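Local coordinates for protein putative sugar ABC transporter (Yersinia enterocolitica subsp. enterocolitica 8081, PDB 5ULB) that binds 5-Se-methyl-5-seleno-ribofuranose in both anomeric forms and probably delivers methylthioribose-like sugars to a membrane ABC transporter, at residues A[125-130]-A[235-240]; A[147-150]-A[155-158]; A[161-166]-A[208-213]; A[177-182]-A[191-196]. All blocks are in the same frame, centred on the assembly; numbering follows the deposited sequence.

Interaction 1: A[125-130]-A[235-240]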
loop_
_atom_site.group_PDB
_atom_site.type_symbol
_atom_site.label_atom_id
_atom_site.label_comp_id
_atom_site.label_asym_id
_atom_site.label_seq_id
_atom_site.Cartn_x
_atom_site.Cartn_y
_atom_site.Cartn_z
ATOM N N ALA A 125 7.852 1.002 -10.038
ATOM C CA ALA A 125 9.051 1.660 -10.671
ATOM C C ALA A 125 9.000 3.169 -10.476
ATOM O O ALA A 125 9.997 3.746 -10.130
ATOM C CB ALA A 125 9.122 1.292 -12.161
ATOM N N SER A 126 7.845 3.763 -10.694
ATOM C CA SER A 126 7.703 5.236 -10.470
ATOM C C SER A 126 7.848 5.611 -8.956
ATOM O O SER A 126 8.502 6.607 -8.637
ATOM C CB SER A 126 6.383 5.703 -11.002
ATOM O OG SER A 126 6.290 7.103 -10.819
ATOM N N LEU A 127 7.268 4.821 -8.084
ATOM C CA LEU A 127 7.448 5.077 -6.627
ATOM C C LEU A 127 8.930 5.143 -6.324
ATOM O O LEU A 127 9.376 5.988 -5.499
ATOM C CB LEU A 127 6.786 4.003 -5.765
ATOM C CG LEU A 127 5.285 3.950 -5.787
ATOM C CD1 LEU A 127 4.767 2.724 -5.029
ATOM C CD2 LEU A 127 4.630 5.188 -5.238
ATOM N N THR A 128 9.728 4.217 -6.864
ATOM C CA THR A 128 11.153 4.183 -6.670
ATOM C C THR A 128 11.855 5.364 -7.334
ATOM O O THR A 128 12.730 5.972 -6.742
ATOM C CB THR A 128 11.712 2.831 -7.159
ATOM O OG1 THR A 128 11.084 1.762 -6.469
ATOM C CG2 THR A 128 13.167 2.723 -7.059
ATOM N N ASN A 129 11.531 5.558 -8.621
ATOM C CA ASN A 129 12.203 6.627 -9.356
ATOM C C ASN A 129 11.999 7.952 -8.691
ATOM O O ASN A 129 12.904 8.804 -8.728
ATOM C CB ASN A 129 11.766 6.588 -10.816
ATOM C CG ASN A 129 12.270 5.347 -11.574
ATOM O OD1 ASN A 129 13.228 4.743 -11.204
ATOM N ND2 ASN A 129 11.549 4.980 -12.632
ATOM N N GLU A 130 10.794 8.224 -8.157
ATOM C CA GLU A 130 10.551 9.502 -7.545
ATOM C C GLU A 130 11.167 9.672 -6.161
ATOM O O GLU A 130 11.517 10.742 -5.712
ATOM C CB GLU A 130 9.057 9.788 -7.527
ATOM C CG GLU A 130 8.437 9.940 -8.889
ATOM C CD GLU A 130 9.120 10.917 -9.930
ATOM O OE1 GLU A 130 9.563 11.923 -9.590
ATOM O OE2 GLU A 130 9.121 10.540 -11.168
ATOM N N TYR A 235 14.129 9.262 2.711
ATOM C CA TYR A 235 13.312 9.305 1.487
ATOM C C TYR A 235 12.461 8.064 1.536
ATOM O O TYR A 235 12.978 6.967 1.597
ATOM C CB TYR A 235 14.259 9.282 0.282
ATOM C CG TYR A 235 15.181 10.480 0.203
ATOM C CD1 TYR A 235 16.306 10.552 0.985
ATOM C CD2 TYR A 235 14.871 11.593 -0.569
ATOM C CE1 TYR A 235 17.113 11.683 0.974
ATOM C CE2 TYR A 235 15.653 12.714 -0.583
ATOM C CZ TYR A 235 16.781 12.729 0.172
ATOM O OH TYR A 235 17.565 13.849 0.212
ATOM N N SER A 236 11.116 8.250 1.456
ATOM C CA SER A 236 10.193 7.131 1.631
ATOM C C SER A 236 9.197 6.972 0.525
ATOM O O SER A 236 8.771 7.904 -0.143
ATOM C CB SER A 236 9.450 7.365 3.005
ATOM O OG SER A 236 8.824 6.177 3.493
ATOM N N ILE A 237 8.681 5.750 0.498
ATOM C CA ILE A 237 7.432 5.361 -0.159
ATOM C C ILE A 237 6.339 5.267 0.921
ATOM O O ILE A 237 6.656 4.938 2.106
ATOM C CB ILE A 237 7.650 4.055 -0.916
ATOM C CG1 ILE A 237 8.663 4.297 -2.085
ATOM C CG2 ILE A 237 6.356 3.480 -1.464
ATOM C CD1 ILE A 237 9.133 3.097 -2.806
ATOM N N ASP A 238 5.143 5.563 0.539
ATOM C CA ASP A 238 3.932 5.521 1.350
ATOM C C ASP A 238 3.655 6.762 2.184
ATOM O O ASP A 238 4.583 7.517 2.433
ATOM C CB ASP A 238 3.775 4.287 2.252
ATOM C CG ASP A 238 3.966 2.977 1.585
ATOM O OD1 ASP A 238 3.405 2.773 0.455
ATOM O OD2 ASP A 238 4.663 2.087 2.199
ATOM N N ILE A 239 2.418 6.932 2.631
ATOM C CA ILE A 239 2.100 8.015 3.525
ATOM C C ILE A 239 1.051 7.561 4.505
ATOM O O ILE A 239 0.292 6.626 4.284
ATOM C CB ILE A 239 1.526 9.265 2.741
ATOM C CG1 ILE A 239 1.604 10.563 3.493
ATOM C CG2 ILE A 239 0.146 9.004 2.174
ATOM C CD1 ILE A 239 3.018 10.991 3.808
ATOM N N SER A 240 1.020 8.212 5.666
ATOM C CA SER A 240 0.092 7.956 6.738
ATOM C C SER A 240 0.030 9.217 7.580
ATOM O O SER A 240 0.893 10.102 7.467
ATOM C CB SER A 240 0.523 6.701 7.570
ATOM O OG SER A 240 1.663 7.055 8.326
#
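The flat group in this contact is the backbone carbonyl of Leu127, with the side chain of Ile237 lying against its oxygen; no aromatic ring meets across it. Ile237 CG1 stands 3.9 Å from Leu127 O and Ile237 CD1 4.0 Å from the same atom, both van der Waals contacts of a carbon with the oxygen. The polar need of that oxygen is met within its own helix, where it accepts from Ser131 OG. The carbonyl of Ile237 also takes a side-chain donor: Ser236 OG bonds to Ile237 O at 2.9 Å, arriving from above the carbonyl plane, 40° out of it.

Packing between the two side chains is purely apolar. They cross at about a right angle, and Ile237 uses both branches: its CD1 reaches Leu127 CB at 3.9 Å, while its CG2 meets Leu127 CD1 at 4.0 Å. The first torsion of Ile237 explains the division, since CG1 is anti to the carbonyl carbon (chi1 -66°), leaving CG2 anti to the backbone N. Thr128 is a more distant neighbour, its OG1 4.4 Å from Ile237 CD1; that hydroxyl is hydrogen-bonded to Asp124 O.

All three touching residues are buried, and the chain passes directly from Ile237 to Asp238, a residue of the sugar pocket whose OD2 is bonded to Asp214 N. Helix 124-138 thus lies on the sheet at strand 233-237, beside helix 154-169, where Arg159 touches Leu127 and Thr128; Leu127 also touches Val258 and Ala290 on strands 254-259 and 285-294 of the same sheet.

Interaction 2: A[147-150]-A[155-158]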
loop_
_atom_site.group_PDB
_atom_site.type_symbol
_atom_site.label_atom_id
_atom_site.label_comp_id
_atom_site.label_asym_id
_atom_site.label_seq_id
_atom_site.Cartn_x
_atom_site.Cartn_y
_atom_site.Cartn_z
ATOM N N LYS A 147 19.321 0.903 2.851
ATOM C CA LYS A 147 18.031 0.577 2.254
ATOM C C LYS A 147 17.210 -0.187 3.331
ATOM O O LYS A 147 17.700 -1.070 3.984
ATOM C CB LYS A 147 18.267 -0.332 1.018
ATOM C CG LYS A 147 16.968 -0.860 0.394
ATOM C CD LYS A 147 17.199 -1.427 -0.963
ATOM C CE LYS A 147 18.064 -2.605 -1.109
ATOM N NZ LYS A 147 17.514 -3.809 -0.688
ATOM N N LEU A 148 15.945 0.237 3.412
ATOM C CA LEU A 148 14.957 -0.511 4.284
ATOM C C LEU A 148 14.020 -1.219 3.329
ATOM O O LEU A 148 13.320 -0.596 2.523
ATOM C CB LEU A 148 14.182 0.426 5.174
ATOM C CG LEU A 148 14.987 1.558 5.854
ATOM C CD1 LEU A 148 14.086 2.527 6.615
ATOM C CD2 LEU A 148 16.065 1.002 6.771
ATOM N N TRP A 149 14.023 -2.571 3.385
ATOM C CA TRP A 149 13.434 -3.365 2.345
ATOM C C TRP A 149 13.278 -4.840 2.877
ATOM O O TRP A 149 14.073 -5.224 3.735
ATOM C CB TRP A 149 14.385 -3.397 1.124
ATOM C CG TRP A 149 13.968 -4.138 -0.089
ATOM C CD1 TRP A 149 13.070 -3.766 -1.045
ATOM C CD2 TRP A 149 14.359 -5.497 -0.439
ATOM N NE1 TRP A 149 12.940 -4.767 -1.923
ATOM C CE2 TRP A 149 13.715 -5.849 -1.641
ATOM C CE3 TRP A 149 15.273 -6.394 0.114
ATOM C CZ2 TRP A 149 13.936 -7.032 -2.278
ATOM C CZ3 TRP A 149 15.466 -7.586 -0.487
ATOM C CH2 TRP A 149 14.805 -7.872 -1.667
ATOM N N VAL A 150 12.319 -5.524 2.391
ATOM C CA VAL A 150 12.115 -6.994 2.692
ATOM C C VAL A 150 11.863 -7.747 1.414
ATOM O O VAL A 150 11.052 -7.338 0.600
ATOM C CB VAL A 150 11.037 -7.186 3.763
ATOM C CG1 VAL A 150 9.674 -6.679 3.349
ATOM C CG2 VAL A 150 10.947 -8.620 4.208
ATOM N N PRO A 155 5.493 -5.993 -4.524
ATOM C CA PRO A 155 5.949 -4.611 -4.620
ATOM C C PRO A 155 7.418 -4.484 -4.290
ATOM O O PRO A 155 8.116 -3.603 -4.867
ATOM C CB PRO A 155 5.079 -3.898 -3.591
ATOM C CG PRO A 155 4.574 -4.984 -2.642
ATOM C CD PRO A 155 4.370 -6.085 -3.557
HETATM N N MSE A 156 7.884 -5.267 -3.338
HETATM C CA MSE A 156 9.281 -5.195 -2.924
HETATM C C MSE A 156 10.157 -5.654 -4.062
HETATM O O MSE A 156 11.259 -5.057 -4.291
HETATM C CB MSE A 156 9.520 -5.997 -1.666
HETATM C CG MSE A 156 8.852 -5.383 -0.432
HETATM SE SE MSE A 156 9.781 -3.830 0.105
HETATM C CE MSE A 156 8.368 -2.956 1.142
ATOM N N GLU A 157 9.825 -6.686 -4.776
ATOM C CA GLU A 157 10.704 -7.132 -5.841
ATOM C C GLU A 157 10.709 -6.100 -7.005
ATOM O O GLU A 157 11.781 -5.848 -7.589
ATOM C CB GLU A 157 10.370 -8.563 -6.244
ATOM C CG GLU A 157 10.767 -9.618 -5.107
ATOM C CD GLU A 157 12.326 -9.759 -4.642
ATOM O OE1 GLU A 157 12.490 -10.436 -3.496
ATOM O OE2 GLU A 157 13.402 -9.209 -5.371
ATOM N N ARG A 158 9.569 -5.475 -7.297
ATOM C CA ARG A 158 9.584 -4.444 -8.337
ATOM C C ARG A 158 10.349 -3.202 -7.926
ATOM O O ARG A 158 11.060 -2.594 -8.740
ATOM C CB ARG A 158 8.172 -4.091 -8.682
ATOM C CG ARG A 158 7.357 -5.215 -9.445
ATOM C CD ARG A 158 5.977 -4.672 -9.808
ATOM N NE ARG A 158 5.086 -4.436 -8.781
ATOM C CZ ARG A 158 4.149 -5.317 -8.250
ATOM N NH1 ARG A 158 4.016 -6.573 -8.810
ATOM N NH2 ARG A 158 3.338 -4.930 -7.049
#
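Trp149 NE1 donates to Met156 O over 2.9 Å, with a nearly straight N-H...O angle of 167°. The acceptor lies essentially in the indole plane, at the edge of the ring, whereas the donor comes from above the carbonyl plane, 45° out of it. This bond fixes the rotation of the indole against the first turn of the helix.

Residue 156 is selenomethionine, with selenium in place of sulfur, and its chain bends back past the tryptophan. The SE atom of Met156 lies 3.5 Å from Trp149 CD1 and approaches the five-membered ring obliquely, a Met-aromatic contact. With Trp149 CG anti to its N (chi1 -179°), the indole swings out from the strand end to meet the helix. Packing against the next residue is tight: Val150 O sits 3.0 Å from Met156 CB and 3.1 Å from Met156 CG. That carbonyl oxygen is buried and has no hydrogen-bond partner in the model.

The two segments belong to a beta-alpha-beta crossover, strand 143-148, helix 154-169, strand 173-179, and the contact folds the strand's C-terminal extension over the start of the helix. Here the sugar binds: Val150, Pro155 and Met156 all touch it, and Met156 also packs on Thr212 and Trp213.

Around the indole, Lys147 NZ stands over one face of Trp149, 3.1 Å above the ring plane toward the rim, and is hydrogen-bonded to Ser178 OG and Gln160 OE1. In one of the two deposited conformers of Glu157, the carboxylate stands perpendicular to the indole at its edge, with OE2 3.8 Å from Trp149 CZ2, while OE1 accepts from Gly152 N.

Interaction 3: A[161-166]-A[208-213]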
loop_
_atom_site.group_PDB
_atom_site.type_symbol
_atom_site.label_atom_id
_atom_site.label_comp_id
_atom_site.label_asym_id
_atom_site.label_seq_id
_atom_site.Cartn_x
_atom_site.Cartn_y
_atom_site.Cartn_z
ATOM N N ALA A 161 14.085 -3.960 -8.272
ATOM C CA ALA A 161 14.567 -3.957 -9.691
ATOM C C ALA A 161 14.789 -2.495 -10.143
ATOM O O ALA A 161 15.810 -2.195 -10.781
ATOM C CB ALA A 161 13.627 -4.681 -10.614
ATOM N N ALA A 162 13.814 -1.646 -9.815
ATOM C CA ALA A 162 13.957 -0.247 -10.221
ATOM C C ALA A 162 15.146 0.419 -9.529
ATOM O O ALA A 162 15.882 1.261 -10.120
ATOM C CB ALA A 162 12.667 0.511 -9.974
ATOM N N TYR A 163 15.342 0.134 -8.248
ATOM C CA TYR A 163 16.471 0.588 -7.478
ATOM C C TYR A 163 17.778 0.122 -8.082
ATOM O O TYR A 163 18.745 0.940 -8.212
ATOM C CB TYR A 163 16.281 0.126 -6.049
ATOM C CG TYR A 163 17.511 0.177 -5.133
ATOM C CD1 TYR A 163 17.933 1.372 -4.504
ATOM C CD2 TYR A 163 18.206 -0.977 -4.873
ATOM C CE1 TYR A 163 18.999 1.311 -3.612
ATOM C CE2 TYR A 163 19.301 -0.990 -3.997
ATOM C CZ TYR A 163 19.642 0.201 -3.372
ATOM O OH TYR A 163 20.672 0.218 -2.471
ATOM N N GLN A 164 17.897 -1.160 -8.441
ATOM C CA GLN A 164 19.147 -1.648 -9.016
ATOM C C GLN A 164 19.455 -0.907 -10.338
ATOM O O GLN A 164 20.623 -0.613 -10.594
ATOM C CB GLN A 164 19.104 -3.124 -9.247
ATOM C CG GLN A 164 19.200 -3.970 -7.991
ATOM C CD GLN A 164 20.544 -3.900 -7.242
ATOM O OE1 GLN A 164 20.584 -4.036 -5.974
ATOM N NE2 GLN A 164 21.604 -3.721 -7.982
ATOM N N ALA A 165 18.410 -0.590 -11.138
ATOM C CA ALA A 165 18.697 0.228 -12.305
ATOM C C ALA A 165 19.271 1.595 -12.007
ATOM O O ALA A 165 20.180 2.104 -12.722
ATOM C CB ALA A 165 17.466 0.252 -13.183
ATOM N N LEU A 166 18.773 2.240 -10.948
ATOM C CA LEU A 166 19.339 3.527 -10.559
ATOM C C LEU A 166 20.713 3.409 -9.966
ATOM O O LEU A 166 21.554 4.343 -10.140
ATOM C CB LEU A 166 18.406 4.258 -9.594
ATOM C CG LEU A 166 17.104 4.700 -10.265
ATOM C CD1 LEU A 166 16.078 5.259 -9.286
ATOM C CD2 LEU A 166 17.333 5.723 -11.416
ATOM N N ALA A 208 22.157 9.007 3.686
ATOM C CA ALA A 208 20.751 8.966 3.494
ATOM C C ALA A 208 20.251 7.548 3.718
ATOM O O ALA A 208 21.001 6.585 3.620
ATOM C CB ALA A 208 20.373 9.509 2.087
ATOM N N ILE A 209 18.916 7.468 3.912
ATOM C CA ILE A 209 18.206 6.201 4.028
ATOM C C ILE A 209 17.023 6.195 3.070
ATOM O O ILE A 209 16.256 7.168 3.053
ATOM C CB ILE A 209 17.787 5.930 5.505
ATOM C CG1 ILE A 209 18.987 5.897 6.395
ATOM C CG2 ILE A 209 16.904 4.716 5.608
ATOM C CD1 ILE A 209 18.670 5.773 7.875
ATOM N N TRP A 210 16.897 5.105 2.316
ATOM C CA TRP A 210 15.717 4.926 1.450
ATOM C C TRP A 210 14.824 3.877 2.058
ATOM O O TRP A 210 15.214 2.711 2.168
ATOM C CB TRP A 210 16.140 4.505 0.067
ATOM C CG TRP A 210 15.021 4.297 -0.926
ATOM C CD1 TRP A 210 13.973 5.162 -1.132
ATOM C CD2 TRP A 210 14.780 3.157 -1.722
ATOM N NE1 TRP A 210 13.134 4.643 -2.072
ATOM C CE2 TRP A 210 13.608 3.422 -2.434
ATOM C CE3 TRP A 210 15.439 1.966 -1.960
ATOM C CZ2 TRP A 210 13.068 2.509 -3.371
ATOM C CZ3 TRP A 210 14.937 1.109 -2.844
ATOM C CH2 TRP A 210 13.741 1.378 -3.533
ATOM N N GLY A 211 13.603 4.339 2.451
ATOM C CA GLY A 211 12.660 3.404 3.032
ATOM C C GLY A 211 11.578 3.038 2.021
ATOM O O GLY A 211 10.824 3.874 1.531
ATOM N N THR A 212 11.481 1.686 1.764
ATOM C CA THR A 212 10.568 1.203 0.730
ATOM C C THR A 212 9.161 0.966 1.201
ATOM O O THR A 212 8.290 0.715 0.424
ATOM C CB THR A 212 11.102 -0.060 0.105
ATOM O OG1 THR A 212 11.141 -1.126 1.059
ATOM C CG2 THR A 212 12.454 0.149 -0.530
ATOM N N TRP A 213 8.935 1.191 2.510
ATOM C CA TRP A 213 7.624 1.074 3.137
ATOM C C TRP A 213 7.638 2.004 4.335
ATOM O O TRP A 213 8.619 2.002 5.074
ATOM C CB TRP A 213 7.385 -0.357 3.637
ATOM C CG TRP A 213 6.184 -0.716 4.448
ATOM C CD1 TRP A 213 4.964 -0.168 4.525
ATOM C CD2 TRP A 213 6.105 -1.976 5.171
ATOM N NE1 TRP A 213 4.113 -0.975 5.328
ATOM C CE2 TRP A 213 4.800 -2.085 5.708
ATOM C CE3 TRP A 213 7.056 -2.929 5.508
ATOM C CZ2 TRP A 213 4.454 -3.208 6.483
ATOM C CZ3 TRP A 213 6.674 -4.055 6.245
ATOM C CH2 TRP A 213 5.366 -4.126 6.724
#
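A buried aromatic pair, Tyr163 and Trp210, joins helix 154-169 to strand 208-211 in the alpha/beta lobe of this periplasmic binding protein, where helices pack on a largely parallel sheet. The rings are near parallel, their planes at 14°, yet slid so far apart that they barely overlap: the centroid of the Tyr163 ring is 5.1 Å from that of the Trp210 six-membered ring. Contact is limited to the CB, CG and CD1 side of the tyrosine and the CE3-CZ3 side of the indole. Tyr163 CD1 comes within 3.4 Å of Trp210 CZ3, and Tyr163 CB lies 3.6 Å from the same carbon. Both side chains leave the backbone with CG anti to N (chi1 165° for Tyr163), and they run past each other in opposite directions.

The polar ends are anchored elsewhere. Tyr163 OH bonds to Glu175 OE1 and Trp210 NE1 to Ser131 OG, bonds that tie the pair to strand 173-179 and helix 124-138. Phe132 of that helix packs edge-to-face with Tyr163 and also meets Trp210.

Over one face of the indole, the methyl CG2 of the pocket residue Thr212 sits 3.4 Å above the Trp210 ring, offset toward its rim.

Interaction 4: A[177-182]-A[191-196]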
loop_
_atom_site.group_PDB
_atom_site.type_symbol
_atom_site.label_atom_id
_atom_site.label_comp_id
_atom_site.label_asym_id
_atom_site.label_seq_id
_atom_site.Cartn_x
_atom_site.Cartn_y
_atom_site.Cartn_z
ATOM N N GLU A 177 24.143 -1.304 3.617
ATOM C CA GLU A 177 23.369 -2.403 4.156
ATOM C C GLU A 177 21.936 -2.231 3.740
ATOM O O GLU A 177 21.472 -1.122 3.504
ATOM C CB GLU A 177 23.465 -2.372 5.754
ATOM C CG GLU A 177 23.229 -3.701 6.343
ATOM C CD GLU A 177 23.727 -3.795 7.755
ATOM O OE1 GLU A 177 23.017 -4.578 8.438
ATOM O OE2 GLU A 177 24.853 -3.237 8.140
ATOM N N SER A 178 21.230 -3.371 3.761
ATOM C CA SER A 178 19.803 -3.420 3.674
ATOM C C SER A 178 19.206 -4.112 4.916
ATOM O O SER A 178 19.731 -5.143 5.298
ATOM C CB SER A 178 19.403 -4.147 2.385
ATOM O OG SER A 178 17.979 -4.066 2.183
ATOM N N ILE A 179 18.151 -3.543 5.433
ATOM C CA ILE A 179 17.494 -3.952 6.662
ATOM C C ILE A 179 16.053 -4.049 6.428
ATOM O O ILE A 179 15.477 -3.162 5.772
ATOM C CB ILE A 179 17.563 -2.747 7.752
ATOM C CG1 ILE A 179 18.892 -2.590 8.270
ATOM C CG2 ILE A 179 16.526 -2.860 8.926
ATOM C CD1 ILE A 179 19.080 -1.276 9.034
ATOM N N GLY A 180 15.365 -5.045 7.041
ATOM C CA GLY A 180 13.930 -5.025 7.094
ATOM C C GLY A 180 13.317 -6.409 7.273
ATOM O O GLY A 180 13.755 -7.320 6.632
ATOM N N ALA A 181 12.216 -6.455 8.053
ATOM C CA ALA A 181 11.431 -7.683 8.183
ATOM C C ALA A 181 10.014 -7.305 8.481
ATOM O O ALA A 181 9.716 -6.231 9.052
ATOM C CB ALA A 181 12.009 -8.506 9.350
ATOM N N VAL A 182 9.104 -8.223 8.159
ATOM C CA VAL A 182 7.746 -8.092 8.627
ATOM C C VAL A 182 7.600 -8.794 9.997
ATOM O O VAL A 182 8.095 -9.900 10.157
ATOM C CB VAL A 182 6.763 -8.770 7.634
ATOM C CG1 VAL A 182 5.308 -8.720 8.145
ATOM C CG2 VAL A 182 6.867 -8.115 6.264
ATOM N N ALA A 191 13.625 0.335 14.246
ATOM C CA ALA A 191 14.376 1.300 15.012
ATOM C C ALA A 191 15.594 0.660 15.710
ATOM O O ALA A 191 16.701 1.213 15.745
ATOM C CB ALA A 191 13.529 1.988 16.080
ATOM N N ASN A 192 15.369 -0.532 16.239
ATOM C CA ASN A 192 16.513 -1.227 16.888
ATOM C C ASN A 192 17.619 -1.630 15.936
ATOM O O ASN A 192 18.810 -1.446 16.193
ATOM C CB ASN A 192 16.018 -2.472 17.621
ATOM C CG ASN A 192 15.151 -2.088 18.819
ATOM O OD1 ASN A 192 15.313 -1.034 19.436
ATOM N ND2 ASN A 192 14.208 -3.033 19.155
ATOM N N LYS A 193 17.191 -2.119 14.776
ATOM C CA LYS A 193 18.123 -2.523 13.754
ATOM C C LYS A 193 18.891 -1.332 13.171
ATOM O O LYS A 193 20.109 -1.397 12.979
ATOM C CB LYS A 193 17.457 -3.319 12.639
ATOM C CG LYS A 193 17.075 -4.692 13.099
ATOM C CD LYS A 193 16.208 -5.371 12.086
ATOM C CE LYS A 193 15.919 -6.738 12.550
ATOM N NZ LYS A 193 14.931 -7.497 11.643
ATOM N N VAL A 194 18.197 -0.209 12.935
ATOM C CA VAL A 194 18.865 0.972 12.460
ATOM C C VAL A 194 19.801 1.507 13.509
ATOM O O VAL A 194 20.912 1.972 13.189
ATOM C CB VAL A 194 17.842 2.008 11.939
ATOM C CG1 VAL A 194 18.534 3.338 11.695
ATOM C CG2 VAL A 194 17.088 1.526 10.702
ATOM N N GLY A 195 19.412 1.439 14.808
ATOM C CA GLY A 195 20.345 1.894 15.847
ATOM C C GLY A 195 21.681 1.176 15.786
ATOM O O GLY A 195 22.742 1.805 15.966
ATOM N N ALA A 196 21.670 -0.147 15.527
ATOM C CA ALA A 196 22.923 -0.856 15.463
ATOM C C ALA A 196 23.725 -0.489 14.196
ATOM O O ALA A 196 24.965 -0.411 14.264
ATOM C CB ALA A 196 22.667 -2.380 15.503
HETATM O O HOH W 1 16.623 -7.029 8.807
#
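Ile179 carries most of the apolar contact, reaching two residues of the helix with its two branches. Its CG2 lies 3.9 Å from Lys193 CB and 4.0 Å from Lys193 CD, resting along the lysine's methylene chain, while its CD1 touches Val194 CG2 at 3.8 Å. The side chains of Ile179 and Lys193 slide past each other in opposite directions, whereas Ile179 and Val194 cross at about a right angle. Lys193 is extended beyond CG, which carries its tip along to the next part of the chain: NZ comes to 3.8 Å from Ala181 CB. Ile179 and Lys193 each have a second deposited conformer, so these distances hold for one of the two deposited copies.

A water bridges the backbone N of Gly180 and the ammonium of Lys193, accepting from Gly180 N at 2.9 Å and, weakly, from Lys193 NZ at 3.3 Å. The main anchor of the ammonium is a salt bridge to Asp189 one turn earlier in the helix.

In the fold this is the edge of the sheet. Strand 173-179 is its outermost strand in this lobe, and helix 186-200 packs across it before the chain returns to strand 208-211, beyond strand 143-148. Further out, Ile179 also packs on Ile146, Val194 reaches Leu148, and Ala220 and Ala223 of helix 214-226 touch Val194. Near the strand's end, Glu177 OE2 forms a salt bridge with Lys200 NZ at the end of helix 186-200.

How the interactions relate
All four contacts join a helix to a strand of one sheet or to the loop leaving it. Strands 233-237, 208-211, 143-148 and 173-179 are consecutive neighbours there, so interactions 1, 3, 2 and 4 follow in that order. The centres of interactions 1 and 3 are about 9 Å apart, and those of interactions 1 and 4 about 19 Å. Helix 154-169 serves both interaction 2 and interaction 3. Along the chain, interaction 1 encloses the rest, interaction 2 closes before interaction 3 opens, and interaction 4 is nested within interaction 3. Pocket residues of interactions 1, 2 and 3 come from loops and a helix start at these strand ends, so the packed lobe presents them to the sugar.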